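Local structure of DraIII (Deinococcus radiophilus, 4L0K) at residues Phe35-Ser40 and Val118-Thr123; Met74-Ala79 and Arg106-Asp111; Leu122-Tyr127 and Glu145-Met150; Gly153-Glu158 and Val194-Arg199. The protein is a type II restriction endonuclease that probably cuts double-stranded DNA at a specific sequence, using a nuclease domain of the His-Me finger clan. One frame throughout, in Å; residues are numbered along the deposited sequence.

Interaction 1 (Phe35-Ser40 and Val118-Thr123); sequences FPFLVS and VARKLT
F37 presses its ring against the helical turn A119-T123, and most of the contact is apolar. CG of F37 sits between the backbone N and the carbonyl carbon (chi1 54°), which turns the ring in toward the helix. CG of R120 then lies 3.5 Å from the centroid of the F37 ring, almost on the ring normal, a CH-pi contact made by the aliphatic part of the arginine. The R120 guanidinium is engaged elsewhere, in a salt bridge with D117 and hydrogen bonds to Q23 and Y142. A119, small enough to let aromatic rings close in, offers CB to CZ of F37 and, obliquely, to CE1 of F35, each at 4.2 Å. The polar part belongs to T123. Its OG1 gives a 2.8 Å hydrogen bond to A119 O, from the face opposite T123 N, and this satisfies a buried hydroxyl that also meets the F37 ring edge. CD2 of L38 approaches the same OG1 to 3.4 Å. Were F37 an alanine, a gap would probably open over R120 CG, and T123 OG1 would lose the ring edge beside it. The result is a hydrophobic turn, just ahead of helix 39-44, docked on the buried side of helix 112-126.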
loop_
_atom_site.group_PDB
_atom_site.type_symbol
_atom_site.label_atom_id
_atom_site.label_comp_id
_atom_site.label_asym_id
_atom_site.label_seq_id
_atom_site.Cartn_x
_atom_site.Cartn_y
_atom_site.Cartn_z
ATOM N N PHE A 35 15.946 -24.377 13.895
ATOM C CA PHE A 35 16.103 -22.978 14.307
ATOM C C PHE A 35 16.755 -22.795 15.681
ATOM O O PHE A 35 16.133 -22.215 16.577
ATOM C CB PHE A 35 14.745 -22.250 14.281
ATOM C CG PHE A 35 14.096 -22.207 12.916
ATOM C CD1 PHE A 35 14.593 -21.373 11.919
ATOM C CD2 PHE A 35 12.986 -22.995 12.633
ATOM C CE1 PHE A 35 14.000 -21.340 10.657
ATOM C CE2 PHE A 35 12.384 -22.976 11.380
ATOM C CZ PHE A 35 12.891 -22.144 10.388
ATOM N N PRO A 36 18.009 -23.275 15.852
ATOM C CA PRO A 36 18.687 -23.217 17.159
ATOM C C PRO A 36 18.889 -21.784 17.665
ATOM O O PRO A 36 18.628 -21.489 18.837
ATOM C CB PRO A 36 20.040 -23.886 16.886
ATOM C CG PRO A 36 20.236 -23.802 15.394
ATOM C CD PRO A 36 18.854 -23.915 14.823
ATOM N N PHE A 37 19.312 -20.903 16.765
ATOM C CA PHE A 37 19.501 -19.477 17.056
ATOM C C PHE A 37 18.231 -18.741 17.500
ATOM O O PHE A 37 18.298 -17.594 17.933
ATOM C CB PHE A 37 20.126 -18.780 15.843
ATOM C CG PHE A 37 19.367 -19.002 14.562
ATOM C CD1 PHE A 37 19.531 -20.174 13.833
ATOM C CD2 PHE A 37 18.479 -18.043 14.090
ATOM C CE1 PHE A 37 18.827 -20.387 12.662
ATOM C CE2 PHE A 37 17.771 -18.258 12.920
ATOM C CZ PHE A 37 17.951 -19.424 12.205
ATOM N N LEU A 38 17.074 -19.393 17.397
ATOM C CA LEU A 38 15.831 -18.797 17.880
ATOM C C LEU A 38 15.344 -19.331 19.233
ATOM O O LEU A 38 14.367 -18.802 19.792
ATOM C CB LEU A 38 14.726 -18.910 16.833
ATOM C CG LEU A 38 14.788 -17.819 15.754
ATOM C CD1 LEU A 38 13.875 -18.146 14.608
ATOM C CD2 LEU A 38 14.440 -16.472 16.356
ATOM N N VAL A 39 16.034 -20.337 19.780
ATOM C CA VAL A 39 15.534 -20.974 21.003
ATOM C C VAL A 39 15.300 -19.958 22.131
ATOM O O VAL A 39 14.175 -19.798 22.605
ATOM C CB VAL A 39 16.419 -22.176 21.474
ATOM C CG1 VAL A 39 15.986 -22.653 22.849
ATOM C CG2 VAL A 39 16.339 -23.325 20.473
ATOM N N SER A 40 16.343 -19.235 22.516
ATOM C CA SER A 40 16.207 -18.191 23.534
ATOM C C SER A 40 15.119 -17.180 23.183
ATOM O O SER A 40 14.308 -16.812 24.049
ATOM C CB SER A 40 17.530 -17.471 23.763
ATOM O OG SER A 40 18.530 -18.382 24.178
ATOM N N VAL A 118 17.773 -15.669 5.771
ATOM C CA VAL A 118 16.909 -14.555 6.154
ATOM C C VAL A 118 16.476 -14.651 7.623
ATOM O O VAL A 118 16.591 -13.663 8.369
ATOM C CB VAL A 118 15.664 -14.466 5.225
ATOM C CG1 VAL A 118 14.544 -13.628 5.862
ATOM C CG2 VAL A 118 16.060 -13.929 3.826
ATOM N N ALA A 119 15.986 -15.828 8.038
ATOM C CA ALA A 119 15.688 -16.054 9.459
ATOM C C ALA A 119 16.884 -15.698 10.374
ATOM O O ALA A 119 16.721 -15.052 11.432
ATOM C CB ALA A 119 15.238 -17.493 9.696
ATOM N N ARG A 120 18.083 -16.107 9.961
ATOM C CA ARG A 120 19.263 -15.841 10.790
ATOM C C ARG A 120 19.554 -14.332 10.886
ATOM O O ARG A 120 19.855 -13.800 11.962
ATOM C CB ARG A 120 20.486 -16.588 10.256
ATOM C CG ARG A 120 20.857 -17.856 11.019
ATOM C CD ARG A 120 22.157 -18.455 10.467
ATOM N NE ARG A 120 22.022 -18.798 9.055
ATOM C CZ ARG A 120 21.895 -20.039 8.596
ATOM N NH1 ARG A 120 21.900 -21.070 9.439
ATOM N NH2 ARG A 120 21.768 -20.253 7.295
ATOM N N LYS A 121 19.431 -13.653 9.752
ATOM C CA LYS A 121 19.723 -12.229 9.667
ATOM C C LYS A 121 18.792 -11.451 10.565
ATOM O O LYS A 121 19.216 -10.599 11.329
ATOM C CB LYS A 121 19.557 -11.743 8.232
ATOM C CG LYS A 121 19.720 -10.241 8.085
ATOM C CD LYS A 121 21.129 -9.777 8.455
ATOM C CE LYS A 121 21.258 -8.273 8.284
ATOM N NZ LYS A 121 20.950 -7.842 6.885
ATOM N N LEU A 122 17.511 -11.771 10.454
ATOM C CA LEU A 122 16.464 -11.102 11.196
ATOM C C LEU A 122 16.601 -11.328 12.702
ATOM O O LEU A 122 16.310 -10.422 13.494
ATOM C CB LEU A 122 15.108 -11.601 10.694
ATOM C CG LEU A 122 14.309 -10.707 9.752
ATOM C CD1 LEU A 122 15.150 -9.614 9.104
ATOM C CD2 LEU A 122 13.601 -11.534 8.706
ATOM N N THR A 123 17.035 -12.526 13.105
ATOM C CA THR A 123 17.327 -12.762 14.526
ATOM C C THR A 123 18.501 -11.896 15.009
ATOM O O THR A 123 18.506 -11.340 16.137
ATOM C CB THR A 123 17.665 -14.247 14.802
ATOM O OG1 THR A 123 16.670 -15.083 14.200
ATOM C CG2 THR A 123 17.718 -14.509 16.300
#

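Interaction 2 (Met74-Ala79 and Arg106-Asp111); sequences MPRYVA and REKAAD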
loop_
_atom_site.group_PDB
_atom_site.type_symbol
_atom_site.label_atom_id
_atom_site.label_comp_id
_atom_site.label_asym_id
_atom_site.label_seq_id
_atom_site.Cartn_x
_atom_site.Cartn_y
_atom_site.Cartn_z
ATOM N N MET A 74 1.567 -20.764 2.116
ATOM C CA MET A 74 2.570 -21.771 1.757
ATOM C C MET A 74 4.018 -21.268 1.910
ATOM O O MET A 74 4.274 -20.062 1.823
ATOM C CB MET A 74 2.349 -22.242 0.321
ATOM C CG MET A 74 3.176 -21.496 -0.692
ATOM S SD MET A 74 2.989 -22.154 -2.347
ATOM C CE MET A 74 1.358 -21.516 -2.749
ATOM N N PRO A 75 4.964 -22.197 2.144
ATOM C CA PRO A 75 6.393 -21.857 2.247
ATOM C C PRO A 75 6.964 -21.305 0.930
ATOM O O PRO A 75 6.546 -21.725 -0.153
ATOM C CB PRO A 75 7.062 -23.202 2.580
ATOM C CG PRO A 75 5.960 -24.059 3.143
ATOM C CD PRO A 75 4.723 -23.629 2.387
ATOM N N ARG A 76 7.912 -20.377 1.027
ATOM C CA ARG A 76 8.532 -19.792 -0.160
ATOM C C ARG A 76 9.340 -20.837 -0.929
ATOM O O ARG A 76 9.522 -20.722 -2.134
ATOM C CB ARG A 76 9.438 -18.616 0.231
ATOM C CG ARG A 76 8.700 -17.408 0.816
ATOM C CD ARG A 76 9.690 -16.435 1.437
ATOM N NE ARG A 76 9.147 -15.089 1.642
ATOM C CZ ARG A 76 9.289 -14.081 0.784
ATOM N NH1 ARG A 76 9.948 -14.252 -0.354
ATOM N NH2 ARG A 76 8.774 -12.898 1.067
ATOM N N TYR A 77 9.832 -21.847 -0.223
ATOM C CA TYR A 77 10.579 -22.927 -0.867
ATOM C C TYR A 77 9.663 -24.037 -1.391
ATOM O O TYR A 77 10.133 -25.075 -1.849
ATOM C CB TYR A 77 11.680 -23.479 0.046
ATOM C CG TYR A 77 11.242 -23.813 1.457
ATOM C CD1 TYR A 77 10.509 -24.970 1.728
ATOM C CD2 TYR A 77 11.588 -22.986 2.525
ATOM C CE1 TYR A 77 10.123 -25.289 3.031
ATOM C CE2 TYR A 77 11.210 -23.293 3.825
ATOM C CZ TYR A 77 10.477 -24.448 4.077
ATOM O OH TYR A 77 10.097 -24.753 5.370
ATOM N N VAL A 78 8.358 -23.791 -1.323
ATOM C CA VAL A 78 7.364 -24.599 -2.013
ATOM C C VAL A 78 6.837 -23.784 -3.202
ATOM O O VAL A 78 6.545 -24.328 -4.273
ATOM C CB VAL A 78 6.189 -24.992 -1.067
ATOM C CG1 VAL A 78 4.927 -25.336 -1.868
ATOM C CG2 VAL A 78 6.588 -26.148 -0.147
ATOM N N ALA A 79 6.753 -22.468 -3.013
ATOM C CA ALA A 79 6.285 -21.549 -4.056
ATOM C C ALA A 79 7.278 -21.426 -5.216
ATOM O O ALA A 79 6.963 -20.832 -6.242
ATOM C CB ALA A 79 6.002 -20.180 -3.466
ATOM N N ARG A 106 4.623 -17.070 -7.435
ATOM C CA ARG A 106 5.980 -17.108 -7.982
ATOM C C ARG A 106 6.813 -15.907 -7.535
ATOM O O ARG A 106 8.031 -16.004 -7.380
ATOM C CB ARG A 106 5.957 -17.171 -9.507
ATOM C CG ARG A 106 5.279 -18.432 -10.068
ATOM C CD ARG A 106 5.516 -19.672 -9.207
ATOM N NE ARG A 106 5.136 -20.898 -9.911
ATOM C CZ ARG A 106 5.378 -22.115 -9.441
ATOM N NH1 ARG A 106 5.979 -22.261 -8.270
ATOM N NH2 ARG A 106 5.024 -23.184 -10.127
ATOM N N GLU A 107 6.141 -14.779 -7.335
ATOM C CA GLU A 107 6.793 -13.540 -6.940
ATOM C C GLU A 107 7.439 -13.729 -5.592
ATOM O O GLU A 107 8.487 -13.152 -5.323
ATOM C CB GLU A 107 5.772 -12.412 -6.850
ATOM C CG GLU A 107 6.188 -11.136 -7.513
ATOM C CD GLU A 107 5.118 -10.083 -7.392
ATOM O OE1 GLU A 107 5.210 -9.253 -6.462
ATOM O OE2 GLU A 107 4.177 -10.094 -8.217
ATOM N N LYS A 108 6.810 -14.545 -4.748
ATOM C CA LYS A 108 7.369 -14.798 -3.413
ATOM C C LYS A 108 8.355 -15.983 -3.269
ATOM O O LYS A 108 8.766 -16.317 -2.146
ATOM C CB LYS A 108 6.240 -14.934 -2.379
ATOM C CG LYS A 108 5.495 -13.628 -2.077
ATOM C CD LYS A 108 6.449 -12.547 -1.573
ATOM C CE LYS A 108 5.713 -11.459 -0.798
ATOM N NZ LYS A 108 5.485 -11.836 0.630
ATOM N N ALA A 109 8.754 -16.603 -4.378
ATOM C CA ALA A 109 9.591 -17.820 -4.305
ATOM C C ALA A 109 11.023 -17.569 -3.835
ATOM O O ALA A 109 11.620 -16.554 -4.162
ATOM C CB ALA A 109 9.604 -18.556 -5.646
ATOM N N ALA A 110 11.563 -18.515 -3.079
ATOM C CA ALA A 110 12.950 -18.468 -2.622
ATOM C C ALA A 110 13.350 -19.883 -2.241
ATOM O O ALA A 110 12.515 -20.644 -1.761
ATOM C CB ALA A 110 13.088 -17.550 -1.420
ATOM N N ASP A 111 14.616 -20.239 -2.447
ATOM C CA ASP A 111 15.095 -21.570 -2.065
ATOM C C ASP A 111 15.140 -21.713 -0.539
ATOM O O ASP A 111 15.038 -20.722 0.185
ATOM C CB ASP A 111 16.457 -21.891 -2.707
ATOM C CG ASP A 111 17.556 -20.967 -2.229
ATOM O OD1 ASP A 111 17.721 -19.877 -2.829
ATOM O OD2 ASP A 111 18.252 -21.320 -1.252
#
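R106, near the end of helix 99-107, folds back at chi2 (-35°) so that NH1 hydrogen-bonds A79 O at 2.7 Å. The acceptor lies in the guanidinium plane, whereas the donor stands above the carbonyl plane. L81 O shares NH1, and D83 forms a salt bridge with NH2, so an arginine, with several N-H donors, suits this junction. K108, where the backbone leaves the helix, sets CB over one face of the R76 guanidinium. R76 NH2 and K108 NZ, two donors of like charge, come within 3.5 Å, an approach probably made tolerable by the bond of K108 NZ to T59 O. A109 then turns its small CB to A79 O, at 3.5 Å. A110 N donates a straight bond (170°) to R76 O at 3.2 Å, from above the carbonyl plane, and its small methyl suits the close approach to R76 CB, 4.1 Å away. Y77 CA makes a CA-H...O contact of 3.1 Å with A110 O. At D111 the backbone carbon touches Y77 CB, and the carboxylate, also bonded to S114, caps helix 112-126. The loop 74-79, between helices 46-57 and 83-89, packs through A79 on I105 of helix 99-107 and through R76 and Y77 on C115 of helix 112-126.

Interaction 3 (Leu122-Tyr127 and Glu145-Met150); sequences LTWLAY and EFFGPM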
loop_
_atom_site.group_PDB
_atom_site.type_symbol
_atom_site.label_atom_id
_atom_site.label_comp_id
_atom_site.label_asym_id
_atom_site.label_seq_id
_atom_site.Cartn_x
_atom_site.Cartn_y
_atom_site.Cartn_z
ATOM N N LEU A 122 17.511 -11.771 10.454
ATOM C CA LEU A 122 16.464 -11.102 11.196
ATOM C C LEU A 122 16.601 -11.328 12.702
ATOM O O LEU A 122 16.310 -10.422 13.494
ATOM C CB LEU A 122 15.108 -11.601 10.694
ATOM C CG LEU A 122 14.309 -10.707 9.752
ATOM C CD1 LEU A 122 15.150 -9.614 9.104
ATOM C CD2 LEU A 122 13.601 -11.534 8.706
ATOM N N THR A 123 17.035 -12.526 13.105
ATOM C CA THR A 123 17.327 -12.762 14.526
ATOM C C THR A 123 18.501 -11.896 15.009
ATOM O O THR A 123 18.506 -11.340 16.137
ATOM C CB THR A 123 17.665 -14.247 14.802
ATOM O OG1 THR A 123 16.670 -15.083 14.200
ATOM C CG2 THR A 123 17.718 -14.509 16.300
ATOM N N TRP A 124 19.508 -11.802 14.152
ATOM C CA TRP A 124 20.679 -10.990 14.454
ATOM C C TRP A 124 20.285 -9.508 14.628
ATOM O O TRP A 124 20.738 -8.839 15.566
ATOM C CB TRP A 124 21.729 -11.177 13.356
ATOM C CG TRP A 124 22.999 -10.373 13.518
ATOM C CD1 TRP A 124 24.070 -10.673 14.320
ATOM C CD2 TRP A 124 23.346 -9.163 12.822
ATOM N NE1 TRP A 124 25.048 -9.722 14.178
ATOM C CE2 TRP A 124 24.635 -8.785 13.269
ATOM C CE3 TRP A 124 22.687 -8.360 11.878
ATOM C CZ2 TRP A 124 25.279 -7.621 12.808
ATOM C CZ3 TRP A 124 23.332 -7.208 11.406
ATOM C CH2 TRP A 124 24.620 -6.853 11.876
ATOM N N LEU A 125 19.426 -9.011 13.737
ATOM C CA LEU A 125 18.950 -7.628 13.819
ATOM C C LEU A 125 18.174 -7.468 15.106
ATOM O O LEU A 125 18.294 -6.444 15.790
ATOM C CB LEU A 125 17.999 -7.295 12.660
ATOM C CG LEU A 125 18.453 -6.513 11.433
ATOM C CD1 LEU A 125 19.941 -6.174 11.478
ATOM C CD2 LEU A 125 18.053 -7.263 10.153
ATOM N N ALA A 126 17.362 -8.480 15.423
ATOM C CA ALA A 126 16.430 -8.374 16.554
ATOM C C ALA A 126 17.172 -8.217 17.885
ATOM O O ALA A 126 16.768 -7.429 18.744
ATOM C CB ALA A 126 15.460 -9.555 16.594
ATOM N N TYR A 127 18.269 -8.950 18.046
ATOM C CA TYR A 127 19.046 -8.813 19.282
ATOM C C TYR A 127 19.757 -7.449 19.426
ATOM O O TYR A 127 20.342 -7.154 20.463
ATOM C CB TYR A 127 20.022 -9.996 19.453
ATOM C CG TYR A 127 19.340 -11.206 20.039
ATOM C CD1 TYR A 127 18.868 -11.180 21.344
ATOM C CD2 TYR A 127 19.152 -12.368 19.292
ATOM C CE1 TYR A 127 18.226 -12.275 21.900
ATOM C CE2 TYR A 127 18.508 -13.485 19.850
ATOM C CZ TYR A 127 18.043 -13.423 21.154
ATOM O OH TYR A 127 17.383 -14.492 21.742
ATOM N N GLU A 145 29.106 -14.908 14.149
ATOM C CA GLU A 145 29.958 -15.600 13.192
ATOM C C GLU A 145 29.475 -15.354 11.765
ATOM O O GLU A 145 30.277 -15.257 10.834
ATOM C CB GLU A 145 29.979 -17.093 13.490
ATOM C CG GLU A 145 30.543 -17.928 12.369
ATOM C CD GLU A 145 31.717 -18.773 12.808
ATOM O OE1 GLU A 145 32.224 -18.546 13.928
ATOM O OE2 GLU A 145 32.127 -19.663 12.032
ATOM N N PHE A 146 28.157 -15.246 11.595
ATOM C CA PHE A 146 27.583 -15.029 10.276
ATOM C C PHE A 146 27.624 -13.569 9.845
ATOM O O PHE A 146 27.938 -13.269 8.689
ATOM C CB PHE A 146 26.131 -15.498 10.237
ATOM C CG PHE A 146 25.969 -16.982 10.080
ATOM C CD1 PHE A 146 25.825 -17.794 11.190
ATOM C CD2 PHE A 146 25.940 -17.560 8.823
ATOM C CE1 PHE A 146 25.658 -19.149 11.050
ATOM C CE2 PHE A 146 25.777 -18.923 8.680
ATOM C CZ PHE A 146 25.636 -19.717 9.796
ATOM N N PHE A 147 27.297 -12.664 10.766
ATOM C CA PHE A 147 27.038 -11.267 10.371
ATOM C C PHE A 147 27.919 -10.191 11.003
ATOM O O PHE A 147 27.808 -9.016 10.666
ATOM C CB PHE A 147 25.572 -10.913 10.626
ATOM C CG PHE A 147 24.613 -11.882 10.016
ATOM C CD1 PHE A 147 23.770 -12.644 10.814
ATOM C CD2 PHE A 147 24.576 -12.056 8.647
ATOM C CE1 PHE A 147 22.883 -13.548 10.243
ATOM C CE2 PHE A 147 23.689 -12.964 8.070
ATOM C CZ PHE A 147 22.845 -13.704 8.870
ATOM N N GLY A 148 28.782 -10.584 11.927
ATOM C CA GLY A 148 29.625 -9.617 12.593
ATOM C C GLY A 148 29.129 -9.288 13.985
ATOM O O GLY A 148 28.046 -9.706 14.397
ATOM N N PRO A 149 29.940 -8.537 14.730
ATOM C CA PRO A 149 29.631 -8.132 16.102
ATOM C C PRO A 149 28.258 -7.479 16.264
ATOM O O PRO A 149 27.884 -6.570 15.519
ATOM C CB PRO A 149 30.746 -7.123 16.427
ATOM C CG PRO A 149 31.408 -6.821 15.115
ATOM C CD PRO A 149 31.255 -8.040 14.296
ATOM N N MET A 150 27.515 -7.958 17.254
ATOM C CA MET A 150 26.290 -7.303 17.652
ATOM C C MET A 150 26.627 -5.964 18.283
ATOM O O MET A 150 27.489 -5.871 19.160
ATOM C CB MET A 150 25.508 -8.170 18.632
ATOM C CG MET A 150 24.781 -9.332 17.960
ATOM S SD MET A 150 23.854 -10.302 19.156
ATOM C CE MET A 150 23.086 -11.536 18.098
#
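With CG anti to the backbone N (chi1 179°), W124 reaches straight out from its helix and brings its indole under F147 CB, while chi1 of -52° swings the F147 phenyl so that its CD1 meets W124 CB at 3.6 Å. CB of F147 sits 3.6 Å from the centroid of the five-membered ring of W124, over its face, a CH-pi contact. The phenyl ring itself lies oblique to the indole. NE1, the one polar atom of the indole, donates to G148 O at 3.0 Å, a bent bond tilted out of the ring plane. With phi 103° at G148, a side chain would collide with the carbonyl oxygen of F147, so glycine suits the place where helix 137-147 stops. M150, extended beyond CG, runs past W124 in the opposite direction, with CG 3.9 Å from W124 CD1. Its flexible thioether carries CE on to Y127 CB at 3.7 Å. A leucine in place of W124 would probably leave G148 O without its donor and uncover F147 CB. The contact is a junction between consecutive helices, in which a tryptophan from helix 112-126 packs against the C-terminal end of helix 137-147 and hydrogen-bonds the first residue beyond it.

Interaction 4 (Gly153-Glu158 and Val194-Arg199); sequences GSTNCE and VGFAHR
F196 O is gripped by two neighbours on the loop: E158 N donates a hydrogen bond of 2.9 Å, nearly along the C=O axis, and C157 CA adds a CA-H...O contact of 3.4 Å. F196 N, in turn, gives its proton to a water at 2.8 Å. That water sits 2.9 Å from N156 O and 2.8 Å from E158 OE2, so it bridges strand and loop. A second water donates to E158 OE2 at 2.8 Å and to V194 O at 3.1 Å; V194 O also receives K121 NZ. The E158 chain bends at chi2 (-70°), bringing the carboxylate over G195 CA; a CB there would clash with OE2 as placed, which is consistent with glycine. Apolar contact is lighter: T155 CG2 meets the edge of the F196 ring, while T155 OG1 is bound to L125 O. C157 SG packs on A197 and comes 3.3 Å from H198 ND1, oblique to the imidazole. The sulfur is modelled in a disulfide with C160, itself also joined to C201, a chemically doubtful pairing. C157, C160 and C201 with H198 ND1 close by are more consistent with a cysteine-histidine metal site, possibly for zinc, although no metal is modelled. The tie between strand 194-198 and the loop is thus the E158 N to F196 O bond and the two waters, with the sulfur in close packing.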
loop_
_atom_site.group_PDB
_atom_site.type_symbol
_atom_site.label_atom_id
_atom_site.label_comp_id
_atom_site.label_asym_id
_atom_site.label_seq_id
_atom_site.Cartn_x
_atom_site.Cartn_y
_atom_site.Cartn_z
ATOM N N GLY A 153 21.447 -1.620 20.117
ATOM C CA GLY A 153 20.653 -0.471 19.690
ATOM C C GLY A 153 20.942 0.033 18.278
ATOM O O GLY A 153 20.484 1.105 17.899
ATOM N N SER A 154 21.691 -0.738 17.494
ATOM C CA SER A 154 22.043 -0.313 16.142
ATOM C C SER A 154 20.946 -0.581 15.120
ATOM O O SER A 154 20.987 -0.037 14.020
ATOM C CB SER A 154 23.321 -1.012 15.669
ATOM O OG SER A 154 23.188 -2.426 15.733
ATOM N N THR A 155 19.979 -1.427 15.471
ATOM C CA THR A 155 18.959 -1.824 14.508
ATOM C C THR A 155 18.016 -0.675 14.173
ATOM O O THR A 155 17.287 -0.196 15.043
ATOM C CB THR A 155 18.184 -3.066 14.982
ATOM O OG1 THR A 155 19.077 -4.185 14.967
ATOM C CG2 THR A 155 17.008 -3.376 14.038
ATOM N N ASN A 156 18.059 -0.224 12.914
ATOM C CA ASN A 156 17.180 0.858 12.444
ATOM C C ASN A 156 16.185 0.428 11.343
ATOM O O ASN A 156 16.422 -0.556 10.636
ATOM C CB ASN A 156 18.007 2.029 11.894
ATOM C CG ASN A 156 19.047 2.518 12.861
ATOM O OD1 ASN A 156 18.823 2.536 14.067
ATOM N ND2 ASN A 156 20.207 2.921 12.335
ATOM N N CYS A 157 15.100 1.188 11.188
ATOM C CA CYS A 157 14.279 1.118 9.980
ATOM C C CYS A 157 15.206 1.201 8.771
ATOM O O CYS A 157 16.037 2.104 8.691
ATOM C CB CYS A 157 13.252 2.268 9.961
ATOM S SG CYS A 157 12.054 2.335 8.528
ATOM N N GLU A 158 15.084 0.252 7.839
ATOM C CA GLU A 158 15.932 0.237 6.640
ATOM C C GLU A 158 15.657 1.416 5.719
ATOM O O GLU A 158 16.551 1.822 4.972
ATOM C CB GLU A 158 15.780 -1.069 5.849
ATOM C CG GLU A 158 16.227 -2.283 6.603
ATOM C CD GLU A 158 17.731 -2.327 6.800
ATOM O OE1 GLU A 158 18.454 -1.709 5.987
ATOM O OE2 GLU A 158 18.180 -2.990 7.760
ATOM N N VAL A 194 17.719 -8.149 3.566
ATOM C CA VAL A 194 16.568 -7.978 4.466
ATOM C C VAL A 194 16.845 -7.200 5.738
ATOM O O VAL A 194 17.986 -7.115 6.192
ATOM C CB VAL A 194 15.866 -9.307 4.833
ATOM C CG1 VAL A 194 15.210 -9.903 3.597
ATOM C CG2 VAL A 194 16.855 -10.287 5.505
ATOM N N GLY A 195 15.780 -6.637 6.303
ATOM C CA GLY A 195 15.887 -5.994 7.599
ATOM C C GLY A 195 14.525 -5.686 8.176
ATOM O O GLY A 195 13.555 -6.313 7.805
ATOM N N PHE A 196 14.444 -4.707 9.067
ATOM C CA PHE A 196 13.151 -4.280 9.584
ATOM C C PHE A 196 12.814 -2.858 9.132
ATOM O O PHE A 196 13.718 -2.024 8.893
ATOM C CB PHE A 196 13.119 -4.382 11.113
ATOM C CG PHE A 196 13.306 -5.790 11.640
ATOM C CD1 PHE A 196 12.509 -6.823 11.197
ATOM C CD2 PHE A 196 14.277 -6.060 12.585
ATOM C CE1 PHE A 196 12.678 -8.108 11.676
ATOM C CE2 PHE A 196 14.463 -7.351 13.083
ATOM C CZ PHE A 196 13.658 -8.379 12.614
ATOM N N ALA A 197 11.514 -2.590 9.000
ATOM C CA ALA A 197 11.027 -1.257 8.618
ATOM C C ALA A 197 9.693 -0.952 9.284
ATOM O O ALA A 197 8.879 -1.856 9.482
ATOM C CB ALA A 197 10.874 -1.161 7.118
ATOM N N HIS A 198 9.471 0.316 9.637
ATOM C CA HIS A 198 8.125 0.775 9.966
ATOM C C HIS A 198 7.166 0.393 8.857
ATOM O O HIS A 198 7.526 0.440 7.673
ATOM C CB HIS A 198 8.067 2.299 10.082
ATOM C CG HIS A 198 8.893 2.848 11.188
ATOM N ND1 HIS A 198 10.107 3.456 10.971
ATOM C CD2 HIS A 198 8.693 2.856 12.529
ATOM C CE1 HIS A 198 10.616 3.829 12.134
ATOM N NE2 HIS A 198 9.780 3.474 13.093
ATOM N N ARG A 199 5.947 0.042 9.248
ATOM C CA ARG A 199 4.870 -0.223 8.303
ATOM C C ARG A 199 4.776 0.905 7.279
ATOM O O ARG A 199 4.844 0.661 6.072
ATOM C CB ARG A 199 3.556 -0.357 9.058
ATOM C CG ARG A 199 2.325 -0.220 8.197
ATOM C CD ARG A 199 1.828 -1.555 7.721
ATOM N NE ARG A 199 0.795 -1.384 6.701
ATOM C CZ ARG A 199 0.475 -2.297 5.788
ATOM N NH1 ARG A 199 -0.480 -2.032 4.906
ATOM N NH2 ARG A 199 1.108 -3.469 5.751
HETATM O O HOH W 1 16.698 -3.383 10.069
HETATM O O HOH W 2 20.086 -4.986 7.079
#

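In the fold
Helix 112-126 organises the set. Interactions 1 and 3 both use it, share L122 and T123, and have centres about 9 Å apart. Interaction 4, about 13 Å from interaction 3 between centres, joins them through F196, whose ring packs against L122 and L125, and through the K121 NZ contact with V194 O. Interaction 2 touches none of the others; along the chain it is nested within the loop that interaction 1 closes. Helix 99-107 runs into it, and 108-111 lead on to helix 112-126. Interaction 3 follows, then interaction 4, joining loop 153-158 to strand 194-198. Strands 179-183 and 194-198 with helix 199-205 are consistent with the beta-beta-alpha-metal (His-Me finger) motif, on which helix 112-126 packs.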